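Local structure of cell wall surface anchor family protein (Streptococcus agalactiae serogroup V, 3TXA) at residues T159-T164 against G621-L626; S542-N547 against S654-N659; D599-Y604 against I613-L618; R647-P652 against N659-F664. The protein serves as the adhesive pilin at the tip of group B streptococcal pili, where it probably mediates attachment to the host. All blocks are in the same frame, centred on the assembly; numbering follows the deposited sequence.

How the contacts relate
Following the chain from its N terminus, contact 1 opens first at residues 159-164 and closes at 621-626, so its loop holds the parallel sheet of the von Willebrand type A fold. Contact 2 opens inside that loop at 542-547 and closes beyond it at 654-659; the two therefore cross. The 599-604/613-618 hairpin, contact 3, is nested within both. Contact 4 follows contact 1 and contact 3 in series and crosses contact 2, sharing N659 with it. Contacts 2, 3 and 4 all reach one five-stranded antiparallel sheet, with strand 543-551 at its middle. Contact 1 belongs to a second, larger antiparallel sheet, and its V160 packs against I543, L618, L650 and F664.

Contact 1. Residues T159-T164 against G621-L626; sequences TVEGKT and GQKVVL
K623 and E161 face each other as a non-hydrogen-bonded antiparallel pair, their CA atoms 4.2 Å apart, and the lysine side chain runs from there along the neighbouring strand toward T159. Its CB lies beside E161 CG. One carbon further on, K623 CG packs 3.9 Å from E161 CB and also skirts V160 O. With CG anti to the backbone N (chi1 -167°) and the rest of the chain extended, K623 CE arrives 3.9 Å from T159 CB, with T159 OG1 only slightly farther. K623 NZ at the tip comes no closer than 4.2 Å to T159 CG2. The acid does not take this ammonium group: K623 NZ and E161 OE1 stay 5.5 Å apart, and OE1 makes a long, weak ion pair with R131.

The two strands are antiparallel, their axes 172° apart in direction. They join strand 153-168, which comes before strand 175-182 of the parallel sheet, to strand 623-632 of the Ig-like domain, so residues distant in sequence share one sheet. V160 and V624 form the hydrogen-bonded pair between two non-hydrogen-bonded ones. V624 N donates to V160 O at 3.1 Å, and V160 N returns the bond to V624 O. A third bond runs from G162 N to Q622 O (3.2 Å).

On the face of T159, E161 and K623, T159 CG2 lies alongside V625 CG1, while T159 OG1 is hydrogen-bonded to S140 OG. On the other face, V160 CB meets V624 CG2 at 3.9 Å, and both valines pack on L618.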
loop_
_atom_site.group_PDB
_atom_site.type_symbol
_atom_site.label_atom_id
_atom_site.label_comp_id
_atom_site.label_asym_id
_atom_site.label_seq_id
_atom_site.Cartn_x
_atom_site.Cartn_y
_atom_site.Cartn_z
ATOM N N THR A 159 2.897 -11.091 -30.089
ATOM C CA THR A 159 3.119 -10.249 -28.894
ATOM C C THR A 159 3.279 -11.117 -27.654
ATOM O O THR A 159 2.679 -12.196 -27.559
ATOM C CB THR A 159 1.937 -9.291 -28.602
ATOM O OG1 THR A 159 0.804 -10.053 -28.172
ATOM C CG2 THR A 159 1.540 -8.447 -29.841
ATOM N N VAL A 160 4.083 -10.632 -26.709
ATOM C CA VAL A 160 4.379 -11.332 -25.464
ATOM C C VAL A 160 4.453 -10.286 -24.360
ATOM O O VAL A 160 5.227 -9.330 -24.458
ATOM C CB VAL A 160 5.737 -12.109 -25.544
ATOM C CG1 VAL A 160 6.027 -12.875 -24.246
ATOM C CG2 VAL A 160 5.761 -13.066 -26.741
ATOM N N GLU A 161 3.641 -10.461 -23.320
ATOM C CA GLU A 161 3.666 -9.565 -22.165
ATOM C C GLU A 161 3.852 -10.410 -20.922
ATOM O O GLU A 161 3.242 -11.478 -20.798
ATOM C CB GLU A 161 2.370 -8.762 -22.081
ATOM C CG GLU A 161 2.373 -7.616 -21.064
ATOM C CD GLU A 161 1.012 -6.890 -21.001
ATOM O OE1 GLU A 161 0.191 -7.072 -21.951
ATOM O OE2 GLU A 161 0.765 -6.144 -20.010
ATOM N N GLY A 162 4.687 -9.933 -20.008
ATOM C CA GLY A 162 5.045 -10.702 -18.831
ATOM C C GLY A 162 4.483 -10.165 -17.526
ATOM O O GLY A 162 3.765 -9.156 -17.512
ATOM N N LYS A 163 4.823 -10.846 -16.427
ATOM C CA LYS A 163 4.308 -10.527 -15.091
ATOM C C LYS A 163 5.456 -10.300 -14.106
ATOM O O LYS A 163 6.632 -10.552 -14.424
ATOM C CB LYS A 163 3.389 -11.645 -14.597
ATOM C CG LYS A 163 2.127 -11.819 -15.409
ATOM C CD LYS A 163 1.336 -13.044 -15.008
ATOM C CE LYS A 163 -0.070 -13.010 -15.613
ATOM N NZ LYS A 163 -0.876 -14.282 -15.451
ATOM N N THR A 164 5.121 -9.790 -12.930
ATOM C CA THR A 164 6.048 -9.776 -11.804
ATOM C C THR A 164 5.297 -10.347 -10.604
ATOM O O THR A 164 4.065 -10.256 -10.540
ATOM C CB THR A 164 6.602 -8.361 -11.483
ATOM O OG1 THR A 164 7.257 -7.812 -12.635
ATOM C CG2 THR A 164 7.613 -8.418 -10.347
ATOM N N GLY A 621 3.927 -5.449 -17.171
ATOM C CA GLY A 621 3.632 -4.413 -18.154
ATOM C C GLY A 621 4.784 -4.119 -19.109
ATOM O O GLY A 621 4.978 -2.978 -19.533
ATOM N N GLN A 622 5.568 -5.150 -19.429
ATOM C CA GLN A 622 6.596 -5.054 -20.454
ATOM C C GLN A 622 6.133 -5.998 -21.563
ATOM O O GLN A 622 5.738 -7.145 -21.303
ATOM C CB GLN A 622 7.967 -5.369 -19.884
ATOM C CG GLN A 622 8.382 -4.412 -18.765
ATOM C CD GLN A 622 9.822 -4.627 -18.280
ATOM O OE1 GLN A 622 10.298 -5.759 -18.201
ATOM N NE2 GLN A 622 10.518 -3.544 -17.962
ATOM N N LYS A 623 6.084 -5.467 -22.788
ATOM C CA LYS A 623 5.433 -6.133 -23.928
ATOM C C LYS A 623 6.300 -5.918 -25.158
ATOM O O LYS A 623 6.897 -4.850 -25.331
ATOM C CB LYS A 623 4.031 -5.563 -24.167
ATOM C CG LYS A 623 3.170 -6.371 -25.089
ATOM C CD LYS A 623 2.020 -5.537 -25.650
ATOM C CE LYS A 623 0.871 -6.410 -26.258
ATOM N NZ LYS A 623 -0.055 -5.642 -27.205
ATOM N N VAL A 624 6.375 -6.945 -26.002
ATOM C CA VAL A 624 7.159 -6.867 -27.229
ATOM C C VAL A 624 6.278 -7.288 -28.398
ATOM O O VAL A 624 5.413 -8.174 -28.256
ATOM C CB VAL A 624 8.402 -7.762 -27.166
ATOM C CG1 VAL A 624 9.383 -7.248 -26.117
ATOM C CG2 VAL A 624 7.991 -9.217 -26.907
ATOM N N VAL A 625 6.471 -6.655 -29.548
ATOM C CA VAL A 625 5.586 -6.933 -30.647
ATOM C C VAL A 625 6.434 -7.234 -31.839
ATOM O O VAL A 625 7.301 -6.426 -32.192
ATOM C CB VAL A 625 4.658 -5.720 -30.964
ATOM C CG1 VAL A 625 3.605 -6.092 -32.054
ATOM C CG2 VAL A 625 3.989 -5.186 -29.699
ATOM N N LEU A 626 6.199 -8.399 -32.442
ATOM C CA LEU A 626 6.919 -8.830 -33.636
ATOM C C LEU A 626 5.941 -8.819 -34.778
ATOM O O LEU A 626 4.880 -9.453 -34.674
ATOM C CB LEU A 626 7.469 -10.251 -33.487
ATOM C CG LEU A 626 8.209 -10.802 -34.705
ATOM C CD1 LEU A 626 9.578 -10.188 -34.825
ATOM C CD2 LEU A 626 8.321 -12.293 -34.648
#

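Contact 2. Residues S542-N547 against S654-N659; sequences SIVDGN and SEKEPN. With CD (cadmium ion), chain I.
S654 meets D545 at a G1 beta bulge, where D545 and G546 together face L616 of the adjacent strand 610-618. D545 has a positive phi of 32°; the chain turns a corner here, and the carbonyl of D545 faces the loop 654-659 linking two strands of the Ig-like domain.

The hydrogen bonds converge on that one carbonyl. S654 OG donates to D545 O at 2.9 Å, approaching almost in line with the C=O bond. S654 N donates to the same oxygen at 3.3 Å from well above the carbonyl plane, 51° out of it. The serine thus grips a single acceptor through both its backbone and its side chain.

Metal coordination occupies the carboxylate of D545. With CG anti to the backbone N (chi1 -158°) the carboxylate is carried to a cadmium ion, which both OD1 and OD2 bind, OD2 at 2.6 Å. Water 1 at 2.1 Å and water 2 at 2.4 Å from the cadmium are further ligands, and H615 ND1 completes the set. S654 OG lies 3.2 Å from D545 OD1, so the serine borders this first shell without belonging to it.

Packing on carbon brings V544 against the far end of K656. The extended lysine chain reaches across to the isopropyl group, and K656 NZ settles against both methyls, 3.6 Å from V544 CG2 and 3.7 Å from V544 CG1.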
loop_
_atom_site.group_PDB
_atom_site.type_symbol
_atom_site.label_atom_id
_atom_site.label_comp_id
_atom_site.label_asym_id
_atom_site.label_seq_id
_atom_site.Cartn_x
_atom_site.Cartn_y
_atom_site.Cartn_z
ATOM N N SER A 542 8.305 -12.843 -14.589
ATOM C CA SER A 542 7.918 -14.134 -15.136
ATOM C C SER A 542 8.612 -14.635 -16.412
ATOM O O SER A 542 8.335 -15.760 -16.841
ATOM C CB SER A 542 6.421 -14.145 -15.399
ATOM O OG SER A 542 6.109 -13.552 -16.644
ATOM N N ILE A 543 9.439 -13.818 -17.064
ATOM C CA ILE A 543 10.042 -14.226 -18.338
ATOM C C ILE A 543 11.527 -13.913 -18.308
ATOM O O ILE A 543 11.938 -12.767 -18.460
ATOM C CB ILE A 543 9.343 -13.587 -19.576
ATOM C CG1 ILE A 543 7.971 -14.217 -19.805
ATOM C CG2 ILE A 543 10.184 -13.770 -20.836
ATOM C CD1 ILE A 543 7.235 -13.708 -21.007
ATOM N N VAL A 544 12.330 -14.938 -18.068
ATOM C CA VAL A 544 13.744 -14.718 -17.875
ATOM C C VAL A 544 14.429 -15.539 -18.897
ATOM O O VAL A 544 14.140 -16.725 -19.044
ATOM C CB VAL A 544 14.234 -15.147 -16.499
ATOM C CG1 VAL A 544 15.610 -14.489 -16.207
ATOM C CG2 VAL A 544 13.211 -14.770 -15.451
ATOM N N ASP A 545 15.322 -14.882 -19.622
ATOM C CA ASP A 545 15.869 -15.402 -20.859
ATOM C C ASP A 545 14.905 -16.297 -21.671
ATOM O O ASP A 545 15.217 -17.439 -21.949
ATOM C CB ASP A 545 17.119 -16.144 -20.508
ATOM C CG ASP A 545 18.015 -16.278 -21.652
ATOM O OD1 ASP A 545 17.936 -17.344 -22.307
ATOM O OD2 ASP A 545 18.774 -15.314 -21.918
ATOM N N GLY A 546 13.734 -15.781 -22.043
ATOM C CA GLY A 546 12.734 -16.569 -22.768
ATOM C C GLY A 546 12.902 -16.573 -24.277
ATOM O O GLY A 546 13.591 -15.721 -24.826
ATOM N N ASN A 547 12.270 -17.528 -24.949
ATOM C CA ASN A 547 12.470 -17.755 -26.379
ATOM C C ASN A 547 11.146 -17.966 -27.058
ATOM O O ASN A 547 10.310 -18.698 -26.549
ATOM C CB ASN A 547 13.366 -18.986 -26.651
ATOM C CG ASN A 547 14.858 -18.717 -26.310
ATOM O OD1 ASN A 547 15.203 -18.371 -25.164
ATOM N ND2 ASN A 547 15.748 -18.872 -27.306
ATOM N N SER A 654 14.211 -20.199 -20.457
ATOM C CA SER A 654 14.671 -21.250 -21.360
ATOM C C SER A 654 15.805 -22.016 -20.690
ATOM O O SER A 654 16.050 -23.175 -21.021
ATOM C CB SER A 654 15.026 -20.719 -22.761
ATOM O OG SER A 654 16.254 -20.027 -22.770
ATOM N N GLU A 655 16.456 -21.365 -19.722
ATOM C CA GLU A 655 17.475 -21.980 -18.868
ATOM C C GLU A 655 16.860 -22.594 -17.588
ATOM O O GLU A 655 16.953 -23.798 -17.389
ATOM C CB GLU A 655 18.560 -20.953 -18.539
ATOM C CG GLU A 655 19.851 -21.008 -19.392
ATOM C CD GLU A 655 19.680 -21.219 -20.928
ATOM O OE1 GLU A 655 20.425 -20.556 -21.708
ATOM O OE2 GLU A 655 18.842 -22.057 -21.357
ATOM N N LYS A 656 16.206 -21.772 -16.754
ATOM C CA LYS A 656 15.557 -22.199 -15.470
ATOM C C LYS A 656 14.539 -23.319 -15.560
ATOM O O LYS A 656 14.283 -23.956 -14.560
ATOM C CB LYS A 656 14.849 -21.034 -14.733
ATOM C CG LYS A 656 15.756 -20.068 -13.980
ATOM C CD LYS A 656 15.023 -18.747 -13.640
ATOM C CE LYS A 656 16.023 -17.574 -13.480
ATOM N NZ LYS A 656 15.384 -16.305 -13.015
ATOM N N GLU A 657 13.902 -23.516 -16.708
ATOM C CA GLU A 657 12.955 -24.632 -16.863
ATOM C C GLU A 657 12.665 -24.955 -18.335
ATOM O O GLU A 657 11.534 -24.782 -18.819
ATOM C CB GLU A 657 11.663 -24.465 -16.013
ATOM C CG GLU A 657 11.244 -23.030 -15.696
ATOM C CD GLU A 657 9.973 -22.922 -14.827
ATOM O OE1 GLU A 657 8.902 -23.466 -15.216
ATOM O OE2 GLU A 657 10.044 -22.246 -13.770
ATOM N N PRO A 658 13.696 -25.457 -19.047
ATOM C CA PRO A 658 13.597 -25.653 -20.494
ATOM C C PRO A 658 12.343 -26.403 -20.887
ATOM O O PRO A 658 11.902 -26.279 -22.018
ATOM C CB PRO A 658 14.862 -26.456 -20.842
ATOM C CG PRO A 658 15.854 -26.081 -19.761
ATOM C CD PRO A 658 15.005 -25.891 -18.516
ATOM N N ASN A 659 11.750 -27.136 -19.956
ATOM C CA ASN A 659 10.559 -27.918 -20.281
ATOM C C ASN A 659 9.217 -27.169 -20.236
ATOM O O ASN A 659 8.201 -27.701 -20.698
ATOM C CB ASN A 659 10.516 -29.220 -19.456
ATOM C CG ASN A 659 11.492 -30.278 -19.987
ATOM O OD1 ASN A 659 11.477 -30.628 -21.174
ATOM N ND2 ASN A 659 12.353 -30.777 -19.105
HETATM CD CD CD I . 19.546 -16.754 -23.911
HETATM O O HOH W 1 21.002 -15.498 -23.081
HETATM O O HOH W 2 17.488 -17.470 -24.883
#

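Contact 3. Residues D599-Y604 against I613-L618; sequences DVTVTY and INHLNL. With CD (cadmium ion), chain I; CD (cadmium ion), chain G.
T601 and N614 form the hydrogen-bonded pair of an antiparallel hairpin, with strand directions 155° apart. N614 N donates to T601 O at 2.9 Å, and T601 N donates to N614 O. V602 and I613 follow as a non-hydrogen-bonded pair. Toward the other end the ladder stops: H615, with a positive phi of 78°, and L616 form a G1 beta bulge opposite G546 of strand 543-551, the next strand in the sheet of the Ig-like domain.

Among the side chains, N614 carries the polar link. CG stands beside the backbone N (chi1 -52°), and the amide swings over to strand 601-605. N614 ND2 donates to T601 OG1 at 2.9 Å, the oxygen lying close to the amide plane, and more weakly to T603 OG1 at 3.3 Å. One amide nitrogen therefore ties down two threonines two residues apart.

The opposite face is apolar. V600 CG1 packs 3.7 Å from I613 CG2 and 4.0 Å from L616 CD2, and L573, L626 and V624 continue this layer from other strands.

The imidazole of H615 lies next to D599 and T601, with CD2 at 3.5 Å from D599 O and T601 OG1 at the ring edge, near its plane. H615 NE2 meets one cadmium in the plane of the ring, at a long 2.7 Å. H615 ND1 binds another at 2.3 Å, and because D545 holds the same ion, this metal joins strand 610-618 to strand 543-551 through side chains as well as through the sheet.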
loop_
_atom_site.group_PDB
_atom_site.type_symbol
_atom_site.label_atom_id
_atom_site.label_comp_id
_atom_site.label_asym_id
_atom_site.label_seq_id
_atom_site.Cartn_x
_atom_site.Cartn_y
_atom_site.Cartn_z
ATOM N N ASP A 599 19.914 -6.744 -25.807
ATOM C CA ASP A 599 20.367 -8.120 -26.107
ATOM C C ASP A 599 19.308 -9.115 -26.633
ATOM O O ASP A 599 19.619 -10.279 -26.891
ATOM C CB ASP A 599 21.150 -8.729 -24.933
ATOM C CG ASP A 599 22.289 -7.834 -24.456
ATOM O OD1 ASP A 599 23.279 -7.609 -25.214
ATOM O OD2 ASP A 599 22.182 -7.372 -23.293
ATOM N N VAL A 600 18.075 -8.675 -26.816
ATOM C CA VAL A 600 17.113 -9.492 -27.534
ATOM C C VAL A 600 17.574 -9.611 -28.988
ATOM O O VAL A 600 18.171 -8.665 -29.505
ATOM C CB VAL A 600 15.724 -8.880 -27.458
ATOM C CG1 VAL A 600 14.719 -9.715 -28.230
ATOM C CG2 VAL A 600 15.308 -8.794 -26.043
ATOM N N THR A 601 17.353 -10.766 -29.618
ATOM C CA THR A 601 17.695 -10.953 -31.016
ATOM C C THR A 601 16.578 -11.671 -31.731
ATOM O O THR A 601 15.830 -12.384 -31.096
ATOM C CB THR A 601 18.954 -11.824 -31.241
ATOM O OG1 THR A 601 18.695 -13.170 -30.810
ATOM C CG2 THR A 601 20.195 -11.263 -30.579
ATOM N N VAL A 602 16.479 -11.489 -33.052
ATOM C CA VAL A 602 15.516 -12.185 -33.914
ATOM C C VAL A 602 16.354 -12.904 -34.945
ATOM O O VAL A 602 17.218 -12.296 -35.572
ATOM C CB VAL A 602 14.538 -11.218 -34.622
ATOM C CG1 VAL A 602 13.450 -11.981 -35.382
ATOM C CG2 VAL A 602 13.889 -10.277 -33.609
ATOM N N THR A 603 16.151 -14.214 -35.083
ATOM C CA THR A 603 17.014 -15.014 -35.935
ATOM C C THR A 603 16.107 -15.838 -36.773
ATOM O O THR A 603 14.925 -15.977 -36.454
ATOM C CB THR A 603 17.971 -15.968 -35.154
ATOM O OG1 THR A 603 17.223 -16.888 -34.339
ATOM C CG2 THR A 603 19.001 -15.188 -34.336
ATOM N N TYR A 604 16.642 -16.397 -37.845
ATOM C CA TYR A 604 15.802 -17.159 -38.727
ATOM C C TYR A 604 16.544 -18.379 -39.226
ATOM O O TYR A 604 17.746 -18.323 -39.466
ATOM C CB TYR A 604 15.395 -16.259 -39.871
ATOM C CG TYR A 604 14.529 -16.848 -40.930
ATOM C CD1 TYR A 604 13.209 -17.136 -40.681
ATOM C CD2 TYR A 604 15.018 -17.040 -42.224
ATOM C CE1 TYR A 604 12.391 -17.645 -41.666
ATOM C CE2 TYR A 604 14.231 -17.558 -43.208
ATOM C CZ TYR A 604 12.906 -17.848 -42.929
ATOM O OH TYR A 604 12.094 -18.357 -43.919
ATOM N N ILE A 613 12.532 -15.354 -31.546
ATOM C CA ILE A 613 12.954 -14.280 -30.653
ATOM C C ILE A 613 13.726 -14.919 -29.506
ATOM O O ILE A 613 13.227 -15.859 -28.862
ATOM C CB ILE A 613 11.760 -13.470 -30.068
ATOM C CG1 ILE A 613 10.790 -13.021 -31.167
ATOM C CG2 ILE A 613 12.280 -12.281 -29.267
ATOM C CD1 ILE A 613 9.531 -12.375 -30.672
ATOM N N ASN A 614 14.922 -14.407 -29.240
ATOM C CA ASN A 614 15.791 -14.965 -28.228
ATOM C C ASN A 614 16.104 -13.967 -27.156
ATOM O O ASN A 614 16.359 -12.799 -27.461
ATOM C CB ASN A 614 17.128 -15.355 -28.856
ATOM C CG ASN A 614 16.968 -16.219 -30.064
ATOM O OD1 ASN A 614 16.485 -17.357 -29.967
ATOM N ND2 ASN A 614 17.354 -15.680 -31.240
ATOM N N HIS A 615 16.149 -14.441 -25.913
ATOM C CA HIS A 615 16.604 -13.636 -24.769
ATOM C C HIS A 615 15.613 -12.624 -24.210
ATOM O O HIS A 615 15.998 -11.540 -23.779
ATOM C CB HIS A 615 17.886 -12.892 -25.097
ATOM C CG HIS A 615 18.930 -13.743 -25.729
ATOM N ND1 HIS A 615 19.605 -14.718 -25.033
ATOM C CD2 HIS A 615 19.443 -13.750 -26.983
ATOM C CE1 HIS A 615 20.480 -15.303 -25.836
ATOM N NE2 HIS A 615 20.396 -14.738 -27.025
ATOM N N LEU A 616 14.345 -12.980 -24.196
ATOM C CA LEU A 616 13.374 -12.053 -23.666
ATOM C C LEU A 616 13.520 -11.983 -22.150
ATOM O O LEU A 616 13.751 -13.001 -21.507
ATOM C CB LEU A 616 11.959 -12.437 -24.094
ATOM C CG LEU A 616 11.642 -12.219 -25.579
ATOM C CD1 LEU A 616 10.344 -12.823 -25.964
ATOM C CD2 LEU A 616 11.631 -10.754 -25.959
ATOM N N ASN A 617 13.451 -10.773 -21.597
ATOM C CA ASN A 617 13.363 -10.563 -20.153
ATOM C C ASN A 617 12.258 -9.584 -19.875
ATOM O O ASN A 617 12.471 -8.368 -19.917
ATOM C CB ASN A 617 14.658 -10.006 -19.609
ATOM C CG ASN A 617 15.788 -10.961 -19.756
ATOM O OD1 ASN A 617 15.962 -11.878 -18.937
ATOM N ND2 ASN A 617 16.581 -10.764 -20.797
ATOM N N LEU A 618 11.070 -10.097 -19.610
ATOM C CA LEU A 618 9.931 -9.228 -19.504
ATOM C C LEU A 618 9.280 -9.340 -18.153
ATOM O O LEU A 618 8.788 -10.419 -17.784
ATOM C CB LEU A 618 8.911 -9.546 -20.591
ATOM C CG LEU A 618 9.348 -9.377 -22.034
ATOM C CD1 LEU A 618 8.260 -9.890 -22.932
ATOM C CD2 LEU A 618 9.715 -7.944 -22.334
HETATM CD CD CD I . 19.546 -16.754 -23.911
HETATM CD CD CD G . 22.320 -15.631 -28.701
HETATM O O HOH W 1 21.002 -15.498 -23.081
HETATM O O HOH W 2 17.488 -17.470 -24.883
#

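Contact 4. Residues R647-P652 against N659-F664; sequences RTTLSP and NTIRDF
The edge hairpin of the five-stranded antiparallel sheet in the Ig-like domain is built here, R647-P652 pairing with N659-F664 and strand 662-663 lying outermost. L650 and R662 are its hydrogen-bonded pair: L650 N donates to R662 O, and R662 N to L650 O, each at 2.9 Å. A further bond runs from F664 N to T648 O at 2.8 Å. T649 and D663, between these, are a non-hydrogen-bonded pair.

R647 reaches D663 with an extended chain, CG anti to the backbone N (chi1 -178°). Its NE forms a salt bridge to D663 OD2 at 2.7 Å, using the syn lone pair of that oxygen, and the guanidinium and carboxylate planes are 28° apart. NE to OD1 and NH1 to OD2 add weak bonds. T649 CG2 covers one guanidinium face, 4.0 Å above its centre, and I661 CG2 lies 3.5 Å from R647 NH1.

On the other side of the hairpin, F664 and L650 make an apolar patch against the second sheet. F664 turns its ring edge to T648 O, brings CE1 to 4.1 Å from L650 CB, and packs on L158 and V160. R662 forms a polar rim to this patch: its CG lies 4.2 Å from P652 CG, beyond which the chain bends at chi2, and NE forms a salt bridge with E136.

R647 thus engages D663 through one bent bond from NE to OD2 and two weak ones, while E99 makes a long, weak ion pair with R647. Because D663 is buried, this pairing probably supplies much of the compensation for its charge and would tend to keep it ionised.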
loop_
_atom_site.group_PDB
_atom_site.type_symbol
_atom_site.label_atom_id
_atom_site.label_comp_id
_atom_site.label_asym_id
_atom_site.label_seq_id
_atom_site.Cartn_x
_atom_site.Cartn_y
_atom_site.Cartn_z
ATOM N N ARG A 647 3.588 -25.477 -34.894
ATOM C CA ARG A 647 3.452 -25.192 -33.464
ATOM C C ARG A 647 4.367 -24.010 -33.036
ATOM O O ARG A 647 5.606 -24.089 -33.117
ATOM C CB ARG A 647 3.668 -26.462 -32.615
ATOM C CG ARG A 647 3.491 -26.248 -31.100
ATOM C CD ARG A 647 3.174 -27.549 -30.355
ATOM N NE ARG A 647 2.981 -27.379 -28.908
ATOM C CZ ARG A 647 3.817 -27.839 -27.974
ATOM N NH1 ARG A 647 3.554 -27.644 -26.690
ATOM N NH2 ARG A 647 4.923 -28.491 -28.319
ATOM N N THR A 648 3.732 -22.924 -32.593
ATOM C CA THR A 648 4.412 -21.708 -32.180
ATOM C C THR A 648 4.396 -21.630 -30.648
ATOM O O THR A 648 3.335 -21.629 -30.040
ATOM C CB THR A 648 3.693 -20.468 -32.769
ATOM O OG1 THR A 648 3.085 -20.802 -34.017
ATOM C CG2 THR A 648 4.641 -19.348 -33.000
ATOM N N THR A 649 5.567 -21.543 -30.024
ATOM C CA THR A 649 5.669 -21.647 -28.563
ATOM C C THR A 649 6.560 -20.605 -27.865
ATOM O O THR A 649 7.513 -20.064 -28.443
ATOM C CB THR A 649 6.207 -23.053 -28.138
ATOM O OG1 THR A 649 7.606 -23.182 -28.472
ATOM C CG2 THR A 649 5.400 -24.170 -28.787
ATOM N N LEU A 650 6.274 -20.367 -26.591
ATOM C CA LEU A 650 7.159 -19.568 -25.750
ATOM C C LEU A 650 7.785 -20.445 -24.690
ATOM O O LEU A 650 7.125 -21.300 -24.126
ATOM C CB LEU A 650 6.385 -18.427 -25.076
ATOM C CG LEU A 650 7.111 -17.671 -23.967
ATOM C CD1 LEU A 650 8.375 -17.000 -24.467
ATOM C CD2 LEU A 650 6.213 -16.642 -23.346
ATOM N N SER A 651 9.059 -20.242 -24.428
ATOM C CA SER A 651 9.694 -20.840 -23.294
ATOM C C SER A 651 10.060 -19.686 -22.402
ATOM O O SER A 651 11.013 -18.992 -22.692
ATOM C CB SER A 651 10.936 -21.620 -23.711
ATOM O OG SER A 651 10.562 -22.775 -24.434
ATOM N N PRO A 652 9.278 -19.453 -21.330
ATOM C CA PRO A 652 9.391 -18.302 -20.454
ATOM C C PRO A 652 10.732 -18.180 -19.801
ATOM O O PRO A 652 11.274 -17.084 -19.678
ATOM C CB PRO A 652 8.340 -18.586 -19.410
ATOM C CG PRO A 652 7.315 -19.232 -20.143
ATOM C CD PRO A 652 8.028 -20.175 -21.059
ATOM N N ASN A 659 11.750 -27.136 -19.956
ATOM C CA ASN A 659 10.559 -27.918 -20.281
ATOM C C ASN A 659 9.217 -27.169 -20.236
ATOM O O ASN A 659 8.201 -27.701 -20.698
ATOM C CB ASN A 659 10.516 -29.220 -19.456
ATOM C CG ASN A 659 11.492 -30.278 -19.987
ATOM O OD1 ASN A 659 11.477 -30.628 -21.174
ATOM N ND2 ASN A 659 12.353 -30.777 -19.105
ATOM N N THR A 660 9.216 -25.949 -19.700
ATOM C CA THR A 660 7.996 -25.145 -19.622
ATOM C C THR A 660 7.721 -24.499 -20.982
ATOM O O THR A 660 8.476 -23.628 -21.416
ATOM C CB THR A 660 8.122 -24.045 -18.548
ATOM O OG1 THR A 660 8.845 -24.548 -17.414
ATOM C CG2 THR A 660 6.744 -23.524 -18.115
ATOM N N ILE A 661 6.649 -24.922 -21.647
ATOM C CA ILE A 661 6.400 -24.525 -23.019
ATOM C C ILE A 661 4.936 -24.140 -23.260
ATOM O O ILE A 661 4.037 -24.962 -23.072
ATOM C CB ILE A 661 6.899 -25.623 -24.005
ATOM C CG1 ILE A 661 8.390 -25.396 -24.345
ATOM C CG2 ILE A 661 6.090 -25.661 -25.313
ATOM C CD1 ILE A 661 9.374 -26.493 -23.871
ATOM N N ARG A 662 4.710 -22.898 -23.700
ATOM C CA ARG A 662 3.357 -22.331 -23.861
ATOM C C ARG A 662 2.992 -22.188 -25.320
ATOM O O ARG A 662 3.824 -21.753 -26.096
ATOM C CB ARG A 662 3.293 -20.948 -23.214
ATOM C CG ARG A 662 3.841 -20.892 -21.807
ATOM C CD ARG A 662 2.951 -21.676 -20.869
ATOM N NE ARG A 662 3.401 -21.564 -19.486
ATOM C CZ ARG A 662 3.150 -22.467 -18.549
ATOM N NH1 ARG A 662 3.612 -22.283 -17.329
ATOM N NH2 ARG A 662 2.444 -23.550 -18.847
ATOM N N ASP A 663 1.770 -22.539 -25.708
ATOM C CA ASP A 663 1.392 -22.447 -27.128
ATOM C C ASP A 663 0.854 -21.062 -27.476
ATOM O O ASP A 663 0.386 -20.331 -26.595
ATOM C CB ASP A 663 0.420 -23.559 -27.564
ATOM C CG ASP A 663 1.148 -24.823 -28.087
ATOM O OD1 ASP A 663 0.997 -25.178 -29.282
ATOM O OD2 ASP A 663 1.875 -25.483 -27.312
ATOM N N PHE A 664 0.984 -20.684 -28.747
ATOM C CA PHE A 664 0.428 -19.435 -29.258
ATOM C C PHE A 664 -0.769 -19.885 -30.072
ATOM O O PHE A 664 -0.749 -20.968 -30.661
ATOM C CB PHE A 664 1.405 -18.719 -30.221
ATOM C CG PHE A 664 2.366 -17.721 -29.572
ATOM C CD1 PHE A 664 3.598 -18.134 -29.066
ATOM C CD2 PHE A 664 2.080 -16.366 -29.566
ATOM C CE1 PHE A 664 4.501 -17.219 -28.515
ATOM C CE2 PHE A 664 2.975 -15.442 -29.019
ATOM C CZ PHE A 664 4.179 -15.865 -28.496
#